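Local coordinates for protein 4-hydroxy-tetrahydrodipicolinate synthase (Methylacidiphilum fumariolicum SolV, PDB 6T3T) that probably condenses pyruvate with aspartate semialdehyde to give 4-hydroxy-tetrahydrodipicolinate, the third of four steps from aspartate to tetrahydrodipicolinate in lysine biosynthesis, working as a homotetramer, at residues S172-A177 and F182-G187; I130-I135 and D146-L151; R150-N155 and A177-F182; L191-L196 and R220-G225. All coordinates share one frame; numbering follows the deposited sequence.

Contact 1 of 4, residues S172-A177 and F182-G187; sequences SQLVEA and FSILSG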
# COMPACT_ATOMS: atom_id res chain seq x y z
N SER A 172 3.27 20.30 3.48
CA SER A 172 2.80 21.01 4.67
C SER A 172 3.63 20.66 5.90
O SER A 172 3.91 21.54 6.72
CB SER A 172 1.32 20.69 4.95
OG SER A 172 0.49 21.24 3.96
N GLN A 173 4.01 19.39 6.06
CA GLN A 173 4.86 19.01 7.19
C GLN A 173 6.25 19.64 7.07
O GLN A 173 6.82 20.11 8.07
CB GLN A 173 4.97 17.48 7.30
CG GLN A 173 3.71 16.80 7.93
CD GLN A 173 3.54 15.32 7.56
OE1 GLN A 173 4.12 14.83 6.60
NE2 GLN A 173 2.70 14.61 8.33
N LEU A 174 6.81 19.64 5.87
CA LEU A 174 8.14 20.23 5.68
C LEU A 174 8.12 21.73 5.98
O LEU A 174 9.04 22.24 6.64
CB LEU A 174 8.62 19.95 4.25
CG LEU A 174 9.00 18.49 4.03
CD1 LEU A 174 9.20 18.17 2.55
CD2 LEU A 174 10.26 18.17 4.84
N VAL A 175 7.09 22.46 5.52
CA VAL A 175 7.02 23.89 5.83
C VAL A 175 6.82 24.10 7.34
O VAL A 175 7.44 25.00 7.93
CB VAL A 175 5.96 24.59 4.97
CG1 VAL A 175 6.32 24.50 3.50
CG2 VAL A 175 4.63 23.98 5.13
N GLU A 176 6.02 23.26 8.01
CA GLU A 176 5.95 23.34 9.47
C GLU A 176 7.33 23.23 10.10
O GLU A 176 7.65 23.96 11.04
CB GLU A 176 5.12 22.20 10.07
CG GLU A 176 3.74 22.51 10.59
CD GLU A 176 3.66 23.68 11.55
OE1 GLU A 176 4.14 23.62 12.71
OE2 GLU A 176 3.05 24.67 11.14
N ALA A 177 8.15 22.30 9.61
CA ALA A 177 9.36 21.93 10.34
C ALA A 177 10.59 22.73 9.96
O ALA A 177 11.53 22.80 10.75
CB ALA A 177 9.65 20.44 10.18
N PHE A 182 14.65 27.51 3.39
CA PHE A 182 14.71 26.18 2.81
C PHE A 182 13.68 26.05 1.70
O PHE A 182 12.52 26.44 1.87
CB PHE A 182 14.45 25.15 3.91
CG PHE A 182 14.56 23.72 3.46
CD1 PHE A 182 15.80 23.11 3.33
CD2 PHE A 182 13.43 22.97 3.23
CE1 PHE A 182 15.88 21.78 2.98
CE2 PHE A 182 13.50 21.67 2.86
CZ PHE A 182 14.73 21.06 2.73
N SER A 183 14.09 25.54 0.54
CA SER A 183 13.26 25.53 -0.65
C SER A 183 12.72 24.13 -0.93
O SER A 183 13.50 23.20 -1.13
CB SER A 183 14.04 26.02 -1.85
OG SER A 183 14.42 27.35 -1.64
N ILE A 184 11.40 23.97 -0.92
CA ILE A 184 10.78 22.71 -1.31
C ILE A 184 10.36 22.81 -2.76
O ILE A 184 9.59 23.71 -3.13
CB ILE A 184 9.59 22.34 -0.43
CG1 ILE A 184 10.00 22.34 1.05
CG2 ILE A 184 9.06 20.96 -0.87
CD1 ILE A 184 8.87 22.76 1.97
N LEU A 185 10.83 21.89 -3.59
CA LEU A 185 10.51 21.85 -5.01
C LEU A 185 9.68 20.61 -5.33
O LEU A 185 9.90 19.53 -4.76
CB LEU A 185 11.78 21.86 -5.88
CG LEU A 185 12.81 22.91 -5.44
CD1 LEU A 185 14.22 22.64 -6.03
CD2 LEU A 185 12.32 24.33 -5.76
N SER A 186 8.69 20.79 -6.20
CA SER A 186 7.97 19.63 -6.71
C SER A 186 8.93 18.75 -7.50
O SER A 186 9.76 19.23 -8.28
CB SER A 186 6.81 20.06 -7.60
OG SER A 186 6.08 18.90 -8.03
N GLY A 187 8.82 17.44 -7.29
CA GLY A 187 9.47 16.50 -8.16
C GLY A 187 8.51 15.78 -9.08
O GLY A 187 8.90 14.78 -9.69

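Contact 2 of 4, residues I130-I135 and D146-L151; sequences ILLYNI and DTVKRL. With SO4 (sulfate ion), chain E.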
# COMPACT_ATOMS: atom_id res chain seq x y z
N ILE A 130 23.31 21.98 -1.63
CA ILE A 130 22.79 20.63 -1.86
C ILE A 130 21.27 20.66 -1.87
O ILE A 130 20.65 21.29 -1.01
CB ILE A 130 23.30 19.67 -0.78
CG1 ILE A 130 24.73 19.21 -1.15
CG2 ILE A 130 22.36 18.47 -0.64
CD1 ILE A 130 25.54 18.82 0.02
N LEU A 131 20.67 20.00 -2.86
CA LEU A 131 19.24 19.68 -2.84
C LEU A 131 19.10 18.19 -2.54
O LEU A 131 19.69 17.36 -3.23
CB LEU A 131 18.58 20.03 -4.18
CG LEU A 131 18.46 21.49 -4.63
CD1 LEU A 131 18.08 21.54 -6.10
CD2 LEU A 131 17.41 22.27 -3.82
N LEU A 132 18.36 17.86 -1.49
CA LEU A 132 17.97 16.49 -1.23
C LEU A 132 16.94 16.06 -2.26
O LEU A 132 16.30 16.89 -2.91
CB LEU A 132 17.38 16.33 0.18
CG LEU A 132 18.23 16.74 1.39
CD1 LEU A 132 17.48 16.52 2.70
CD2 LEU A 132 19.60 16.01 1.39
N TYR A 133 16.76 14.75 -2.40
CA TYR A 133 15.79 14.26 -3.38
C TYR A 133 15.09 13.04 -2.80
O TYR A 133 15.69 11.97 -2.69
CB TYR A 133 16.49 13.99 -4.70
CG TYR A 133 15.67 13.40 -5.83
CD1 TYR A 133 14.28 13.42 -5.83
CD2 TYR A 133 16.32 12.86 -6.93
CE1 TYR A 133 13.56 12.87 -6.87
CE2 TYR A 133 15.62 12.33 -7.98
CZ TYR A 133 14.25 12.33 -7.96
OH TYR A 133 13.60 11.77 -9.03
N ASN A 134 13.84 13.22 -2.39
CA ASN A 134 13.05 12.15 -1.78
C ASN A 134 12.14 11.55 -2.84
O ASN A 134 11.29 12.25 -3.39
CB ASN A 134 12.22 12.67 -0.62
CG ASN A 134 11.41 11.58 0.01
OD1 ASN A 134 11.94 10.49 0.29
ND2 ASN A 134 10.10 11.81 0.15
N ILE A 135 12.33 10.27 -3.13
CA ILE A 135 11.45 9.59 -4.08
C ILE A 135 11.30 8.13 -3.64
O ILE A 135 12.01 7.24 -4.14
CB ILE A 135 11.95 9.74 -5.54
CG1 ILE A 135 11.00 9.03 -6.51
CG2 ILE A 135 13.45 9.35 -5.74
CD1 ILE A 135 11.04 9.61 -7.89
N ASP A 146 11.50 14.72 10.04
CA ASP A 146 12.43 14.97 11.14
C ASP A 146 13.87 14.83 10.67
O ASP A 146 14.74 15.61 11.08
CB ASP A 146 12.15 14.02 12.29
CG ASP A 146 13.21 14.07 13.34
OD1 ASP A 146 13.15 15.00 14.18
OD2 ASP A 146 14.13 13.21 13.31
N THR A 147 14.12 13.87 9.77
CA THR A 147 15.47 13.68 9.22
C THR A 147 15.89 14.87 8.38
O THR A 147 17.02 15.34 8.50
CB THR A 147 15.53 12.41 8.36
OG1 THR A 147 15.26 11.27 9.18
CG2 THR A 147 16.93 12.22 7.71
N VAL A 148 14.99 15.38 7.53
CA VAL A 148 15.27 16.62 6.80
C VAL A 148 15.57 17.76 7.78
O VAL A 148 16.50 18.55 7.57
CB VAL A 148 14.09 16.98 5.87
CG1 VAL A 148 14.36 18.28 5.18
CG2 VAL A 148 13.83 15.89 4.84
N LYS A 149 14.79 17.87 8.86
CA LYS A 149 14.99 18.97 9.80
C LYS A 149 16.36 18.89 10.46
O LYS A 149 17.10 19.88 10.50
CB LYS A 149 13.89 18.98 10.86
CG LYS A 149 13.94 20.21 11.78
CD LYS A 149 12.77 20.24 12.77
CE LYS A 149 13.15 19.70 14.12
NZ LYS A 149 12.18 20.13 15.19
N ARG A 150 16.74 17.69 10.93
CA ARG A 150 18.05 17.51 11.57
C ARG A 150 19.18 17.79 10.58
O ARG A 150 20.20 18.40 10.94
CB ARG A 150 18.20 16.08 12.11
CG ARG A 150 17.35 15.71 13.32
CD ARG A 150 17.34 14.18 13.59
NE ARG A 150 18.69 13.67 13.85
CZ ARG A 150 19.08 12.40 13.69
NH1 ARG A 150 18.23 11.47 13.26
NH2 ARG A 150 20.35 12.07 13.96
N LEU A 151 19.02 17.32 9.35
CA LEU A 151 20.05 17.54 8.33
C LEU A 151 20.29 19.04 8.11
O LEU A 151 21.42 19.47 7.89
CB LEU A 151 19.66 16.83 7.02
CG LEU A 151 19.89 15.31 6.94
CD1 LEU A 151 19.33 14.69 5.64
CD2 LEU A 151 21.39 14.91 7.13
S SO4 E . 15.45 13.35 -11.99
O1 SO4 E . 15.80 13.25 -13.41
O2 SO4 E . 16.06 14.50 -11.35
O3 SO4 E . 16.00 12.20 -11.27
O4 SO4 E . 14.00 13.44 -11.89

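Contact 3 of 4, residues R150-N155 and A177-F182; sequences RLVEKN and ALPGEF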
# COMPACT_ATOMS: atom_id res chain seq x y z
N ARG A 150 16.74 17.69 10.93
CA ARG A 150 18.05 17.51 11.57
C ARG A 150 19.18 17.79 10.58
O ARG A 150 20.20 18.40 10.94
CB ARG A 150 18.20 16.08 12.11
CG ARG A 150 17.35 15.71 13.32
CD ARG A 150 17.34 14.18 13.59
NE ARG A 150 18.69 13.67 13.85
CZ ARG A 150 19.08 12.40 13.69
NH1 ARG A 150 18.23 11.47 13.26
NH2 ARG A 150 20.35 12.07 13.96
N LEU A 151 19.02 17.32 9.35
CA LEU A 151 20.05 17.54 8.33
C LEU A 151 20.29 19.04 8.11
O LEU A 151 21.42 19.47 7.89
CB LEU A 151 19.66 16.83 7.02
CG LEU A 151 19.89 15.31 6.94
CD1 LEU A 151 19.33 14.69 5.64
CD2 LEU A 151 21.39 14.91 7.13
N VAL A 152 19.22 19.84 8.14
CA VAL A 152 19.36 21.27 7.90
C VAL A 152 19.93 21.97 9.12
O VAL A 152 20.73 22.91 8.99
CB VAL A 152 18.02 21.85 7.45
CG1 VAL A 152 18.07 23.39 7.36
CG2 VAL A 152 17.65 21.23 6.11
N GLU A 153 19.54 21.53 10.33
CA GLU A 153 20.15 22.07 11.54
C GLU A 153 21.66 21.92 11.50
O GLU A 153 22.39 22.84 11.89
CB GLU A 153 19.58 21.38 12.79
CG GLU A 153 18.18 21.82 13.20
CD GLU A 153 17.56 20.88 14.24
OE1 GLU A 153 18.22 19.88 14.59
OE2 GLU A 153 16.42 21.13 14.70
N LYS A 154 22.16 20.79 10.99
CA LYS A 154 23.57 20.46 11.12
C LYS A 154 24.39 20.72 9.86
O LYS A 154 25.62 20.72 9.94
CB LYS A 154 23.72 18.99 11.50
CG LYS A 154 24.85 18.69 12.48
CD LYS A 154 24.35 18.77 13.94
CE LYS A 154 23.32 17.70 14.23
NZ LYS A 154 22.30 18.17 15.21
N ASN A 155 23.76 21.00 8.73
CA ASN A 155 24.48 21.14 7.47
C ASN A 155 23.89 22.36 6.78
O ASN A 155 22.85 22.26 6.13
CB ASN A 155 24.35 19.90 6.60
CG ASN A 155 24.80 18.62 7.29
OD1 ASN A 155 26.00 18.34 7.38
ND2 ASN A 155 23.84 17.84 7.76
N ALA A 177 8.15 22.30 9.61
CA ALA A 177 9.36 21.93 10.34
C ALA A 177 10.59 22.73 9.96
O ALA A 177 11.53 22.80 10.75
CB ALA A 177 9.65 20.44 10.18
N LEU A 178 10.62 23.35 8.79
CA LEU A 178 11.86 23.91 8.30
C LEU A 178 11.77 25.42 8.14
O LEU A 178 10.66 25.98 8.12
CB LEU A 178 12.24 23.25 6.97
CG LEU A 178 13.02 21.97 7.35
CD1 LEU A 178 12.14 20.74 7.53
CD2 LEU A 178 14.14 21.68 6.39
N PRO A 179 12.90 26.13 8.12
CA PRO A 179 12.86 27.59 7.98
C PRO A 179 12.35 27.99 6.61
O PRO A 179 12.31 27.19 5.67
CB PRO A 179 14.32 28.03 8.17
CG PRO A 179 15.04 26.82 8.74
CD PRO A 179 14.29 25.63 8.20
N GLY A 180 12.03 29.27 6.48
CA GLY A 180 11.54 29.77 5.21
C GLY A 180 12.58 29.76 4.10
O GLY A 180 12.24 29.67 2.92
N GLU A 181 13.86 29.87 4.46
CA GLU A 181 14.89 29.94 3.43
C GLU A 181 15.09 28.59 2.75
O GLU A 181 15.64 28.54 1.65
CB GLU A 181 16.22 30.42 4.01
CG GLU A 181 16.25 31.90 4.43
CD GLU A 181 16.63 32.86 3.29
OE1 GLU A 181 17.03 32.39 2.18
OE2 GLU A 181 16.56 34.09 3.52
N PHE A 182 14.65 27.51 3.39
CA PHE A 182 14.71 26.18 2.81
C PHE A 182 13.68 26.05 1.70
O PHE A 182 12.52 26.44 1.87
CB PHE A 182 14.45 25.15 3.91
CG PHE A 182 14.56 23.72 3.46
CD1 PHE A 182 15.80 23.11 3.33
CD2 PHE A 182 13.43 22.97 3.23
CE1 PHE A 182 15.88 21.78 2.98
CE2 PHE A 182 13.50 21.67 2.86
CZ PHE A 182 14.73 21.06 2.73

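Contact 4 of 4, residues L191-L196 and R220-G225; sequences LTLPFL and RLYLEG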
# COMPACT_ATOMS: atom_id res chain seq x y z
N LEU A 191 1.83 17.42 -9.67
CA LEU A 191 1.56 17.92 -8.32
C LEU A 191 2.17 19.28 -8.06
O LEU A 191 2.04 19.79 -6.94
CB LEU A 191 2.08 16.91 -7.29
CG LEU A 191 1.43 15.52 -7.31
CD1 LEU A 191 2.08 14.61 -6.28
CD2 LEU A 191 -0.02 15.66 -7.01
N THR A 192 2.84 19.89 -9.06
CA THR A 192 3.51 21.17 -8.86
C THR A 192 2.54 22.21 -8.33
O THR A 192 2.79 22.84 -7.29
CB THR A 192 4.16 21.66 -10.16
OG1 THR A 192 5.26 20.83 -10.47
CG2 THR A 192 4.63 23.10 -10.07
N LEU A 193 1.39 22.39 -9.00
CA LEU A 193 0.47 23.43 -8.56
C LEU A 193 -0.04 23.22 -7.14
O LEU A 193 -0.03 24.18 -6.35
CB LEU A 193 -0.69 23.58 -9.54
CG LEU A 193 -1.75 24.58 -9.06
CD1 LEU A 193 -1.17 25.98 -9.05
CD2 LEU A 193 -2.97 24.53 -9.96
N PRO A 194 -0.54 22.03 -6.75
CA PRO A 194 -0.94 21.87 -5.34
C PRO A 194 0.24 21.98 -4.38
O PRO A 194 0.05 22.42 -3.24
CB PRO A 194 -1.65 20.49 -5.32
CG PRO A 194 -1.29 19.80 -6.61
CD PRO A 194 -0.87 20.86 -7.59
N PHE A 195 1.45 21.60 -4.81
CA PHE A 195 2.63 21.77 -3.96
C PHE A 195 2.87 23.25 -3.67
O PHE A 195 3.11 23.63 -2.52
CB PHE A 195 3.86 21.13 -4.60
CG PHE A 195 4.06 19.64 -4.25
CD1 PHE A 195 2.99 18.82 -3.96
CD2 PHE A 195 5.32 19.09 -4.20
CE1 PHE A 195 3.18 17.48 -3.66
CE2 PHE A 195 5.52 17.73 -3.89
CZ PHE A 195 4.46 16.94 -3.61
N LEU A 196 2.81 24.09 -4.71
CA LEU A 196 2.92 25.55 -4.58
C LEU A 196 1.91 26.13 -3.59
O LEU A 196 2.23 27.04 -2.81
CB LEU A 196 2.70 26.18 -5.96
CG LEU A 196 3.87 26.46 -6.90
CD1 LEU A 196 4.91 25.35 -6.86
CD2 LEU A 196 3.33 26.64 -8.30
N ARG A 220 5.59 30.64 -12.21
CA ARG A 220 5.61 32.09 -12.05
C ARG A 220 4.21 32.64 -11.78
O ARG A 220 4.04 33.47 -10.89
CB ARG A 220 6.22 32.76 -13.29
CG ARG A 220 7.72 32.64 -13.38
CD ARG A 220 8.29 33.54 -14.47
NE ARG A 220 7.91 33.11 -15.83
CZ ARG A 220 8.38 32.03 -16.44
NH1 ARG A 220 9.23 31.22 -15.81
NH2 ARG A 220 7.99 31.73 -17.68
N LEU A 221 3.20 32.16 -12.53
CA LEU A 221 1.83 32.61 -12.32
C LEU A 221 1.40 32.42 -10.87
O LEU A 221 0.89 33.35 -10.24
CB LEU A 221 0.87 31.85 -13.25
CG LEU A 221 0.93 32.36 -14.70
CD1 LEU A 221 0.37 31.34 -15.69
CD2 LEU A 221 0.24 33.72 -14.83
N TYR A 222 1.67 31.26 -10.30
CA TYR A 222 1.26 31.07 -8.92
C TYR A 222 2.07 31.96 -7.98
O TYR A 222 1.50 32.60 -7.09
CB TYR A 222 1.35 29.58 -8.50
CG TYR A 222 0.39 29.31 -7.36
CD1 TYR A 222 -0.94 29.00 -7.62
CD2 TYR A 222 0.79 29.46 -6.04
CE1 TYR A 222 -1.84 28.80 -6.60
CE2 TYR A 222 -0.10 29.25 -5.00
CZ TYR A 222 -1.42 28.94 -5.29
OH TYR A 222 -2.33 28.75 -4.27
N LEU A 223 3.38 32.04 -8.18
CA LEU A 223 4.20 32.79 -7.23
C LEU A 223 3.89 34.28 -7.25
O LEU A 223 4.16 34.97 -6.25
CB LEU A 223 5.69 32.54 -7.49
CG LEU A 223 6.12 31.12 -7.16
CD1 LEU A 223 7.59 30.89 -7.53
CD2 LEU A 223 5.92 30.90 -5.68
N GLU A 224 3.37 34.80 -8.36
CA GLU A 224 2.99 36.21 -8.40
C GLU A 224 1.50 36.45 -8.08
O GLU A 224 1.00 37.56 -8.30
CB GLU A 224 3.43 36.84 -9.74
CG GLU A 224 2.71 36.48 -10.99
CD GLU A 224 3.61 36.63 -12.22
OE1 GLU A 224 4.83 36.62 -12.08
OE2 GLU A 224 3.09 36.77 -13.35
N GLY A 225 0.81 35.48 -7.48
CA GLY A 225 -0.54 35.71 -7.01
C GLY A 225 -1.64 35.65 -8.07
O GLY A 225 -2.64 36.37 -7.96

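Contact 1 of 4, residues S172-A177 and F182-G187
Ile184 sends its delta methyl from strand 183-186 against two consecutive residues of the preceding helix, Leu174 and Val175. CD1 of Ile184 lies 3.6 Å from CB of Leu174, and its distance to CG1 of Val175 is 3.4 Å, tighter than usual for two methyl groups. The isoleucine and valine side chains cross at about a right angle, so a single methyl, not the length of either chain, makes their touch. In Ile184 the first torsion turns CG1 toward the helix, beside the backbone N (chi1 -55°), and the nearly extended second one (chi2 148°) carries CD1 on. Branched aliphatic residues suit this layer between strand and helix, where the side chains that meet across the contact are apolar and the helix satisfies its own backbone, Glu176 N donating to Ser172 O at 3.0 Å. Against this tight apolar face stands the polar, partly exposed side of the helix, which faces solvent and the second subunit. Gln173 and Glu176 belong to it, and Ser172 OG is hydrogen-bonded to His234 of the second subunit, whose Tyr238 also packs on Ser172 and Gln173. The contact closes a beta-alpha-beta unit of the barrel made of strand 158-163, helix 168-177 and strand 183-186. Leu174 also touches Glu163, and Ile184 touches Ile161 and Glu163, all on strand 158-163; strand 183-186 is joined to that strand through backbone hydrogen bonds of Ser183 and Leu185, and the backbone of Ile184 pairs with Val201.

Contact 2 of 4, residues I130-I135 and D146-L151
Leu132 lays its CD1 methyl against CD1 of Leu151, 3.9 Å away, and more loosely against CG2 of Val148 at 4.3 Å. This is the layer between strand and helix of a TIM barrel: strand 130-134 belongs to the closed parallel sheet, and helix 145-154 leans on its outside. Leu132 and Leu151 cross obliquely and meet only through methyl ends; in each the second torsion is extended (chi2 -180° in Leu132 and 174° in Leu151), which puts CD1 in line with the chain, and the two reach toward each other. Leucine suits the place because its long, forked side chain spans a backbone separation of 8.5 Å between CA of Leu132 and CA of Val148. The three residues are buried, and Phe119 of helix 112-125 touches both leucines, as does Ile158 on the next strand.

One residue further along, the strand turns its side chain the other way. Tyr133, predicted to be the proton donor or acceptor of the active site, points into the barrel, where it touches Thr44 and Lys162, the predicted Schiff-base lysine. Tyr107 of the third subunit packs on it too. One face of the tyrosine ring bears CG2 of Ile135, 3.7 Å above the plane and displaced to the rim. A sulfate ion, probably from the crystallisation liquor, is hydrogen-bonded to Thr44 OG1 and Thr45 N; its O3 lies at the edge of the tyrosine ring, 3.3 Å from OH of Tyr133, at most a weak hydrogen bond.

Contact 3 of 4, residues R150-N155 and A177-F182
Val152 presents its CG2 methyl to two side chains at once: CD2 of Leu178 at 3.5 Å and CE1 of Phe182 at 3.6 Å. The methyl meets the phenyl ring obliquely. The other branch of Val152, CG1, stands anti to the backbone N (chi1 172°) and merely grazes CD of Pro179 at 4.5 Å; Pro179 is exposed, so this side faces solvent. A beta-branched residue is apt here, since its two methyls divide between the inner and outer partners.

The partners are themselves set in place. CD2 of Leu178 sits over the centre of the Phe182 ring, 3.4 Å above its plane, so the leucine covers one face. A type I beta turn from Pro179 to Phe182, closed by Phe182 N to Pro179 O, folds the loop back to bring them together. On the helix side, Asn155, the first residue past the helix, folds its side chain back so that ND2 donates to Leu151 O, 2.9 Å away, on a lone pair in the carbonyl plane; the same ND2 is hydrogen-bonded to Ser120 OG of helix 112-125.

The loop joins helix 168-177 to strand 183-186, and such helix-to-strand loops lie at the base of an alpha/beta barrel, at the end remote from the catalytic mouth.

Contact 4 of 4, residues L191-L196 and R220-G225
Tyr222 lays its ring and CB against Leu193 and Leu196, which both approach obliquely from the same side of the ring plane; the contact between residues 191-196 and 220-225 is made by apolar side chains. CD1 of Leu193 reaches CD1 of Tyr222 at 3.3 Å, a close approach, and also lies 3.8 Å from the tyrosine CE1; the two side chains cross at about a right angle. Leu193 gets there because CG is anti to the backbone N (chi1 175°) and the next bond bends the methyl over to the partner helix. Leu196 works differently. It slides past Tyr222 in the opposite direction, with CD2 at 3.6 Å from the tyrosine CB and its own CB at 3.8 Å from CD2 of the ring. Broad and flat, the aromatic side chain can serve two leucines one turn apart, and all three residues are buried.

Both segments belong to helices outside the barrel wall: helix 192-197 follows strand 183-186, and helix 212-223 follows strand 202-205, the last of the eight.

Backbone hydrogen bonds close the C-terminal end of helix 212-223. Gly225 is the C-prime residue of a Schellman motif, with its N 3.0 Å from Tyr222 O and the N of Lys226 bonded to Leu221 O; its positive phi (80°) is readily adopted by a residue without a side chain.

Between chains, Ser197 of the second subunit touches Leu193, Val198 of that subunit touches Pro194, and Pro227 of the same subunit touches Tyr222.

Contacts 1, 2 and 3 form one cluster, their centres 9 to 10 Å apart. Contact 2 and contact 3 both use helix 145-154, and Val148 joins the group: its CG1 lies 3.6 Å from CD2 of Leu178, 3.7 Å from CZ of Phe182 and 4.1 Å from CD2 of Leu174. Contact 4 stands apart from contacts 2 and 3, about 22 Å between centres, but meets contact 1 where Ser186 OG and Thr192 OG1 share a weak hydrogen bond. Contacts 1 and 4 both touch the second subunit. Contact 2 holds the predicted catalytic Tyr133, and the side chains of Leu132 and Ile184 lie about 7 and 8 Å from that of Lys162.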